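Local atomic coordinates of structural polyprotein, VP3 (PDB entry 5CDD), a protein that probably serves as a structural subunit of the virus capsid, forming one of the major coat proteins cut from the structural polyprotein. Residues H67-K72 with L238-V243; V90-M95 with G160-K165. All coordinates share one frame; numbering follows the deposited sequence.

Both contacts belong to the jelly-roll domain of this capsid subunit and bear on one strand, 236-247. In contact 1 that strand packs across the sandwich against strand 64-72 of the facing sheet; in contact 2 its sheet neighbour, strand 90-92, meets the 160-165 loop. The two centres are about 15 Å apart, and the joint between them is direct: L238 N probably gives a hydrogen bond to I91 O (2.7 Å), and L238 CG lies 3.7 Å from V93 CG2. H67 CD2, on the opposing sheet, comes within 3.9 Å of I91 CD1. Along the chain, both halves of contact 2 fall between the halves of contact 1.

Contact 1 (H67-K72 with L238-V243)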
ATOM      1  N   HIS B  67      48.081   9.602 -40.295  1.00 36.41           N
ATOM      2  CA  HIS B  67      49.055   9.644 -41.379  1.00 36.37           C
ATOM      3  C   HIS B  67      49.317  11.032 -41.951  1.00 37.03           C
ATOM      4  O   HIS B  67      48.439  11.892 -41.966  1.00 36.79           O
ATOM      5  CB  HIS B  67      48.602   8.741 -42.527  1.00 35.69           C
ATOM      6  CG  HIS B  67      48.278   7.343 -42.110  1.00 35.96           C
ATOM      7  ND1 HIS B  67      49.210   6.500 -41.547  1.00 36.71           N
ATOM      8  CD2 HIS B  67      47.121   6.641 -42.172  1.00 36.08           C
ATOM      9  CE1 HIS B  67      48.642   5.338 -41.277  1.00 37.45           C
ATOM     10  NE2 HIS B  67      47.374   5.398 -41.646  1.00 37.23           N
ATOM     11  N   VAL B  68      50.544  11.226 -42.421  1.00 38.05           N
ATOM     12  CA  VAL B  68      50.972  12.465 -43.057  1.00 38.05           C
ATOM     13  C   VAL B  68      51.827  11.985 -44.226  1.00 38.96           C
ATOM     14  O   VAL B  68      53.054  11.934 -44.139  1.00 39.17           O
ATOM     15  CB  VAL B  68      51.831  13.346 -42.121  1.00 36.52           C
ATOM     16  CG1 VAL B  68      52.254  14.608 -42.852  1.00 33.69           C
ATOM     17  CG2 VAL B  68      51.040  13.714 -40.877  1.00 36.34           C
ATOM     18  N   LEU B  69      51.160  11.613 -45.314  1.00 39.98           N
ATOM     19  CA  LEU B  69      51.820  11.097 -46.507  1.00 40.80           C
ATOM     20  C   LEU B  69      52.476  12.167 -47.376  1.00 42.01           C
ATOM     21  O   LEU B  69      52.210  13.360 -47.228  1.00 42.53           O
ATOM     22  CB  LEU B  69      50.806  10.325 -47.352  1.00 39.77           C
ATOM     23  CG  LEU B  69      49.929   9.312 -46.612  1.00 38.65           C
ATOM     24  CD1 LEU B  69      48.860   8.797 -47.557  1.00 38.42           C
ATOM     25  CD2 LEU B  69      50.775   8.171 -46.074  1.00 37.43           C
ATOM     26  N   THR B  70      53.335  11.719 -48.286  1.00 43.47           N
ATOM     27  CA  THR B  70      54.025  12.614 -49.208  1.00 43.91           C
ATOM     28  C   THR B  70      53.645  12.230 -50.633  1.00 43.80           C
ATOM     29  O   THR B  70      53.908  11.112 -51.081  1.00 44.29           O
ATOM     30  CB  THR B  70      55.563  12.517 -49.065  1.00 43.82           C
ATOM     31  OG1 THR B  70      55.944  12.843 -47.722  1.00 45.49           O
ATOM     32  CG2 THR B  70      56.246  13.487 -50.022  1.00 43.10           C
ATOM     33  N   TRP B  71      53.008  13.156 -51.337  1.00 42.98           N
ATOM     34  CA  TRP B  71      52.603  12.915 -52.712  1.00 42.82           C
ATOM     35  C   TRP B  71      53.489  13.759 -53.623  1.00 44.52           C
ATOM     36  O   TRP B  71      53.448  14.988 -53.588  1.00 44.84           O
ATOM     37  CB  TRP B  71      51.125  13.274 -52.890  1.00 40.94           C
ATOM     38  CG  TRP B  71      50.584  13.010 -54.262  1.00 39.63           C
ATOM     39  CD1 TRP B  71      51.105  12.171 -55.208  1.00 39.00           C
ATOM     40  CD2 TRP B  71      49.384  13.552 -54.827  1.00 38.73           C
ATOM     41  NE1 TRP B  71      50.304  12.158 -56.325  1.00 38.68           N
ATOM     42  CE2 TRP B  71      49.240  12.996 -56.117  1.00 38.42           C
ATOM     43  CE3 TRP B  71      48.415  14.453 -54.365  1.00 38.33           C
ATOM     44  CZ2 TRP B  71      48.164  13.312 -56.954  1.00 38.23           C
ATOM     45  CZ3 TRP B  71      47.344  14.767 -55.197  1.00 37.99           C
ATOM     46  CH2 TRP B  71      47.228  14.196 -56.477  1.00 38.06           C
ATOM     47  N   LYS B  72      54.304  13.083 -54.427  1.00 46.29           N
ATOM     48  CA  LYS B  72      55.227  13.749 -55.338  1.00 47.55           C
ATOM     49  C   LYS B  72      54.693  13.785 -56.758  1.00 48.05           C
ATOM     50  O   LYS B  72      53.836  12.987 -57.133  1.00 47.85           O
ATOM     51  CB  LYS B  72      56.567  13.015 -55.348  1.00 48.06           C
ATOM     52  CG  LYS B  72      57.145  12.755 -53.977  1.00 49.06           C
ATOM     53  CD  LYS B  72      58.353  11.846 -54.068  1.00 49.75           C
ATOM     54  CE  LYS B  72      58.868  11.494 -52.686  1.00 50.93           C
ATOM     55  NZ  LYS B  72      60.009  10.541 -52.750  1.00 51.92           N
ATOM     56  N   LEU B 238      40.687   1.232 -47.117  1.00 33.89           N
ATOM     57  CA  LEU B 238      40.604   2.370 -48.021  1.00 35.20           C
ATOM     58  C   LEU B 238      41.926   2.420 -48.766  1.00 36.49           C
ATOM     59  O   LEU B 238      42.956   2.019 -48.231  1.00 36.96           O
ATOM     60  CB  LEU B 238      40.418   3.675 -47.250  1.00 34.56           C
ATOM     61  CG  LEU B 238      39.065   3.968 -46.613  1.00 34.77           C
ATOM     62  CD1 LEU B 238      39.144   5.260 -45.837  1.00 34.50           C
ATOM     63  CD2 LEU B 238      38.004   4.087 -47.678  1.00 33.55           C
ATOM     64  N   CYS B 239      41.900   2.920 -49.992  1.00 37.96           N
ATOM     65  CA  CYS B 239      43.114   3.003 -50.784  1.00 38.47           C
ATOM     66  C   CYS B 239      43.220   4.365 -51.455  1.00 38.67           C
ATOM     67  O   CYS B 239      42.296   4.800 -52.145  1.00 38.62           O
ATOM     68  CB  CYS B 239      43.120   1.889 -51.831  1.00 38.82           C
ATOM     69  SG  CYS B 239      44.704   1.648 -52.640  1.00 40.19           S
ATOM     70  N   ILE B 240      44.350   5.035 -51.243  1.00 38.96           N
ATOM     71  CA  ILE B 240      44.582   6.354 -51.820  1.00 39.08           C
ATOM     72  C   ILE B 240      45.565   6.271 -52.992  1.00 39.85           C
ATOM     73  O   ILE B 240      46.774   6.126 -52.795  1.00 39.84           O
ATOM     74  CB  ILE B 240      45.137   7.324 -50.755  1.00 38.49           C
ATOM     75  CG1 ILE B 240      44.217   7.325 -49.532  1.00 36.41           C
ATOM     76  CG2 ILE B 240      45.238   8.728 -51.330  1.00 37.86           C
ATOM     77  CD1 ILE B 240      44.709   8.184 -48.388  1.00 34.91           C
ATOM     78  N   ARG B 241      45.036   6.367 -54.210  1.00 40.45           N
ATOM     79  CA  ARG B 241      45.854   6.293 -55.417  1.00 40.74           C
ATOM     80  C   ARG B 241      45.593   7.481 -56.335  1.00 41.71           C
ATOM     81  O   ARG B 241      44.449   7.897 -56.516  1.00 42.66           O
ATOM     82  CB  ARG B 241      45.551   5.001 -56.181  1.00 39.61           C
ATOM     83  CG  ARG B 241      45.665   3.740 -55.350  1.00 39.83           C
ATOM     84  CD  ARG B 241      45.434   2.498 -56.195  1.00 38.14           C
ATOM     85  NE  ARG B 241      44.189   2.571 -56.952  1.00 37.56           N
ATOM     86  CZ  ARG B 241      43.657   1.548 -57.612  1.00 37.41           C
ATOM     87  NH1 ARG B 241      44.261   0.367 -57.605  1.00 36.40           N
ATOM     88  NH2 ARG B 241      42.523   1.705 -58.281  1.00 36.59           N
ATOM     89  N   PRO B 242      46.657   8.045 -56.927  1.00 42.18           N
ATOM     90  CA  PRO B 242      46.494   9.189 -57.828  1.00 42.67           C
ATOM     91  C   PRO B 242      45.806   8.785 -59.132  1.00 44.15           C
ATOM     92  O   PRO B 242      46.160   7.775 -59.738  1.00 44.43           O
ATOM     93  CB  PRO B 242      47.931   9.650 -58.068  1.00 41.64           C
ATOM     94  CG  PRO B 242      48.657   9.192 -56.835  1.00 41.80           C
ATOM     95  CD  PRO B 242      48.079   7.824 -56.616  1.00 41.85           C
ATOM     96  N   VAL B 243      44.816   9.566 -59.552  1.00 46.51           N
ATOM     97  CA  VAL B 243      44.111   9.299 -60.804  1.00 48.81           C
ATOM     98  C   VAL B 243      44.813  10.132 -61.868  1.00 50.49           C
ATOM     99  O   VAL B 243      45.015   9.691 -63.000  1.00 50.52           O
ATOM    100  CB  VAL B 243      42.631   9.729 -60.722  1.00 48.84           C
ATOM    101  CG1 VAL B 243      41.973   9.605 -62.087  1.00 50.68           C
ATOM    102  CG2 VAL B 243      41.901   8.869 -59.716  1.00 49.03           C
TER
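W71 and P242 make the closer half of this contact, with L69 and I240 two residues further back along each strand. The strands run the same way, W71 CA lying 8.8 Å from P242 CA and L69 CA 10.2 Å from I240 CA, and no hydrogen bond passes between them. The two segments touch through side chains. W71 has its CG anti to the backbone N (chi1 -178°), which carries the indole across to the proline; the indole and the proline ring pass one another heading opposite ways. The ring of P242 approaches the indole obliquely: CG comes to 3.4 Å from W71 NE1, and CB rests 3.8 Å from W71 CZ2, so two adjacent ring methylenes are spread along the bicyclic system from the pyrrole nitrogen to the first benzo carbon, CZ2.

This is how the two sheets of a viral jelly roll meet: strand 64-72, bonded to strand 255-265, faces strand 236-247, bonded to strands 90-92 and 150-159. Alternation along each strand turns L69 and W71 on one side, I240 and P242 on the other, into the hydrophobic filling. The L69 and I240 pair is looser, one methyl group against another, with L69 CD1 4.3 Å from I240 CD1. L153 and I141 also pack on I240, V256, I258 and L195 close round the indole, and V68 rests on R113 of a neighbouring chain.

The more open side is that of 67-72, where V68 and T70 are partly exposed and K72 is exposed; C239 and R241, turned outward from 238-243, stay buried. The presumably charged guanidinium of R241 is matched by E154 through a salt bridge at NH2, with NH1 bonded to the carbonyl oxygens of A183 and L178.

Contact 2 (V90-M95 with G160-K165); sequences VIPVGM and GVIPVK
P92 and I162 are the residues at which the two backbones draw nearest, their CA atoms 7.4 Å apart. Strand 90-92 is an edge strand, within this chain, of one four-stranded sheet of the jelly roll, bonded on one flank to strand 236-247. Facing it, 160-165 belongs to the connection between strands 150-159 and 189-194 of that sheet, consistent with the rhinovirus-like capsid fold, and becomes a weakly bonded strand only near V164 and K165. No hydrogen bond crosses the contact, so the loop lies against the strand without extending the sheet.

One side chain does most of the work. I162 points toward strand 90-92 and divides its branches between two partners. Its CG1 arm stands anti to the carbonyl carbon (chi1 -52°) and ends in CD1, which sits 3.6 Å from P92 CB and 3.9 Å from P92 CG; the isoleucine and the proline ring lie roughly perpendicular. The shorter branch turns to the valine, with I162 CG2 4.3 Å from V90 CG1. F237, on the adjoining strand 236-247, touches V90, I162 and P163 alike and so packs against both segments. Further out, K165 NZ forms a salt bridge with D176, and V161 O accepts a hydrogen bond from R196 of a neighbouring chain.

Everything that meets between the two segments is aliphatic carbon, and all three touching residues are buried. Their association therefore rests on shape and exclusion of water, with no directional bond between them; backbone bonds to S235, D174 and G172 also help to place the loop.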
ATOM      1  N   VAL B  90      47.226   2.684 -47.940  1.00 38.90           N
ATOM      2  CA  VAL B  90      46.239   1.641 -47.698  1.00 37.34           C
ATOM      3  C   VAL B  90      45.871   1.742 -46.219  1.00 37.07           C
ATOM      4  O   VAL B  90      46.723   1.576 -45.343  1.00 37.13           O
ATOM      5  CB  VAL B  90      46.798   0.231 -47.978  1.00 36.59           C
ATOM      6  CG1 VAL B  90      45.703  -0.804 -47.768  1.00 34.58           C
ATOM      7  CG2 VAL B  90      47.334   0.151 -49.398  1.00 36.37           C
ATOM      8  N   ILE B  91      44.602   2.023 -45.945  1.00 35.83           N
ATOM      9  CA  ILE B  91      44.144   2.170 -44.570  1.00 33.77           C
ATOM     10  C   ILE B  91      43.089   1.150 -44.156  1.00 33.26           C
ATOM     11  O   ILE B  91      41.989   1.118 -44.711  1.00 33.72           O
ATOM     12  CB  ILE B  91      43.561   3.580 -44.339  1.00 32.78           C
ATOM     13  CG1 ILE B  91      44.607   4.635 -44.700  1.00 31.98           C
ATOM     14  CG2 ILE B  91      43.130   3.735 -42.887  1.00 32.14           C
ATOM     15  CD1 ILE B  91      44.102   6.053 -44.601  1.00 31.61           C
ATOM     16  N   PRO B  92      43.414   0.294 -43.173  1.00 32.25           N
ATOM     17  CA  PRO B  92      42.451  -0.709 -42.714  1.00 31.47           C
ATOM     18  C   PRO B  92      41.260  -0.001 -42.070  1.00 32.07           C
ATOM     19  O   PRO B  92      41.421   0.728 -41.089  1.00 33.26           O
ATOM     20  CB  PRO B  92      43.252  -1.520 -41.697  1.00 30.73           C
ATOM     21  CG  PRO B  92      44.653  -1.399 -42.193  1.00 30.03           C
ATOM     22  CD  PRO B  92      44.738   0.057 -42.574  1.00 31.33           C
ATOM     23  N   VAL B  93      40.073  -0.203 -42.630  1.00 31.97           N
ATOM     24  CA  VAL B  93      38.873   0.424 -42.092  1.00 32.46           C
ATOM     25  C   VAL B  93      38.413  -0.326 -40.849  1.00 33.41           C
ATOM     26  O   VAL B  93      37.982  -1.468 -40.936  1.00 34.57           O
ATOM     27  CB  VAL B  93      37.734   0.427 -43.130  1.00 31.44           C
ATOM     28  CG1 VAL B  93      36.471   1.010 -42.519  1.00 30.45           C
ATOM     29  CG2 VAL B  93      38.149   1.235 -44.346  1.00 32.06           C
ATOM     30  N   GLY B  94      38.512   0.319 -39.692  1.00 33.78           N
ATOM     31  CA  GLY B  94      38.100  -0.322 -38.457  1.00 33.25           C
ATOM     32  C   GLY B  94      38.418   0.533 -37.248  1.00 33.87           C
ATOM     33  O   GLY B  94      39.332   1.359 -37.287  1.00 35.46           O
ATOM     34  N   MET B  95      37.669   0.331 -36.169  1.00 33.16           N
ATOM     35  CA  MET B  95      37.866   1.103 -34.949  1.00 33.57           C
ATOM     36  C   MET B  95      39.161   0.752 -34.214  1.00 33.74           C
ATOM     37  O   MET B  95      39.819   1.633 -33.664  1.00 34.07           O
ATOM     38  CB  MET B  95      36.661   0.923 -34.020  1.00 35.03           C
ATOM     39  CG  MET B  95      36.462   2.068 -33.039  1.00 36.77           C
ATOM     40  SD  MET B  95      34.829   2.050 -32.270  1.00 37.66           S
ATOM     41  CE  MET B  95      35.245   1.667 -30.573  1.00 38.61           C
ATOM     42  N   GLY B 160      36.368  -6.818 -47.242  1.00 35.84           N
ATOM     43  CA  GLY B 160      37.035  -8.105 -47.186  1.00 37.15           C
ATOM     44  C   GLY B 160      38.455  -8.055 -46.666  1.00 38.03           C
ATOM     45  O   GLY B 160      38.885  -7.056 -46.093  1.00 38.14           O
ATOM     46  N   VAL B 161      39.185  -9.148 -46.873  1.00 39.19           N
ATOM     47  CA  VAL B 161      40.566  -9.256 -46.420  1.00 40.34           C
ATOM     48  C   VAL B 161      41.441  -8.182 -47.051  1.00 40.56           C
ATOM     49  O   VAL B 161      41.185  -7.728 -48.167  1.00 40.83           O
ATOM     50  CB  VAL B 161      41.160 -10.638 -46.767  1.00 40.98           C
ATOM     51  CG1 VAL B 161      42.521 -10.799 -46.109  1.00 42.37           C
ATOM     52  CG2 VAL B 161      40.215 -11.736 -46.316  1.00 42.07           C
ATOM     53  N   ILE B 162      42.479  -7.783 -46.327  1.00 41.03           N
ATOM     54  CA  ILE B 162      43.401  -6.762 -46.801  1.00 42.00           C
ATOM     55  C   ILE B 162      44.702  -7.408 -47.274  1.00 43.03           C
ATOM     56  O   ILE B 162      45.362  -8.113 -46.511  1.00 44.13           O
ATOM     57  CB  ILE B 162      43.738  -5.765 -45.673  1.00 41.97           C
ATOM     58  CG1 ILE B 162      42.447  -5.225 -45.056  1.00 42.13           C
ATOM     59  CG2 ILE B 162      44.584  -4.625 -46.219  1.00 41.34           C
ATOM     60  CD1 ILE B 162      42.673  -4.354 -43.839  1.00 42.69           C
ATOM     61  N   PRO B 163      45.080  -7.186 -48.545  1.00 42.68           N
ATOM     62  CA  PRO B 163      46.321  -7.769 -49.068  1.00 41.97           C
ATOM     63  C   PRO B 163      47.486  -7.267 -48.220  1.00 42.22           C
ATOM     64  O   PRO B 163      47.787  -6.074 -48.222  1.00 42.15           O
ATOM     65  CB  PRO B 163      46.376  -7.233 -50.496  1.00 41.87           C
ATOM     66  CG  PRO B 163      44.930  -7.101 -50.858  1.00 41.89           C
ATOM     67  CD  PRO B 163      44.345  -6.483 -49.610  1.00 42.37           C
ATOM     68  N   VAL B 164      48.137  -8.168 -47.493  1.00 42.14           N
ATOM     69  CA  VAL B 164      49.241  -7.758 -46.633  1.00 43.08           C
ATOM     70  C   VAL B 164      50.539  -8.526 -46.825  1.00 44.08           C
ATOM     71  O   VAL B 164      50.582  -9.559 -47.495  1.00 44.93           O
ATOM     72  CB  VAL B 164      48.846  -7.866 -45.141  1.00 42.70           C
ATOM     73  CG1 VAL B 164      47.673  -6.945 -44.843  1.00 43.29           C
ATOM     74  CG2 VAL B 164      48.496  -9.304 -44.798  1.00 41.12           C
ATOM     75  N   LYS B 165      51.599  -7.991 -46.227  1.00 44.97           N
ATOM     76  CA  LYS B 165      52.926  -8.589 -46.270  1.00 45.48           C
ATOM     77  C   LYS B 165      53.392  -8.717 -44.824  1.00 45.04           C
ATOM     78  O   LYS B 165      54.085  -7.841 -44.306  1.00 44.89           O
ATOM     79  CB  LYS B 165      53.901  -7.695 -47.043  1.00 46.81           C
ATOM     80  CG  LYS B 165      53.589  -7.539 -48.521  1.00 50.84           C
ATOM     81  CD  LYS B 165      54.542  -6.543 -49.179  1.00 55.01           C
ATOM     82  CE  LYS B 165      54.165  -6.277 -50.636  1.00 57.57           C
ATOM     83  NZ  LYS B 165      54.968  -5.173 -51.240  1.00 57.62           N
TER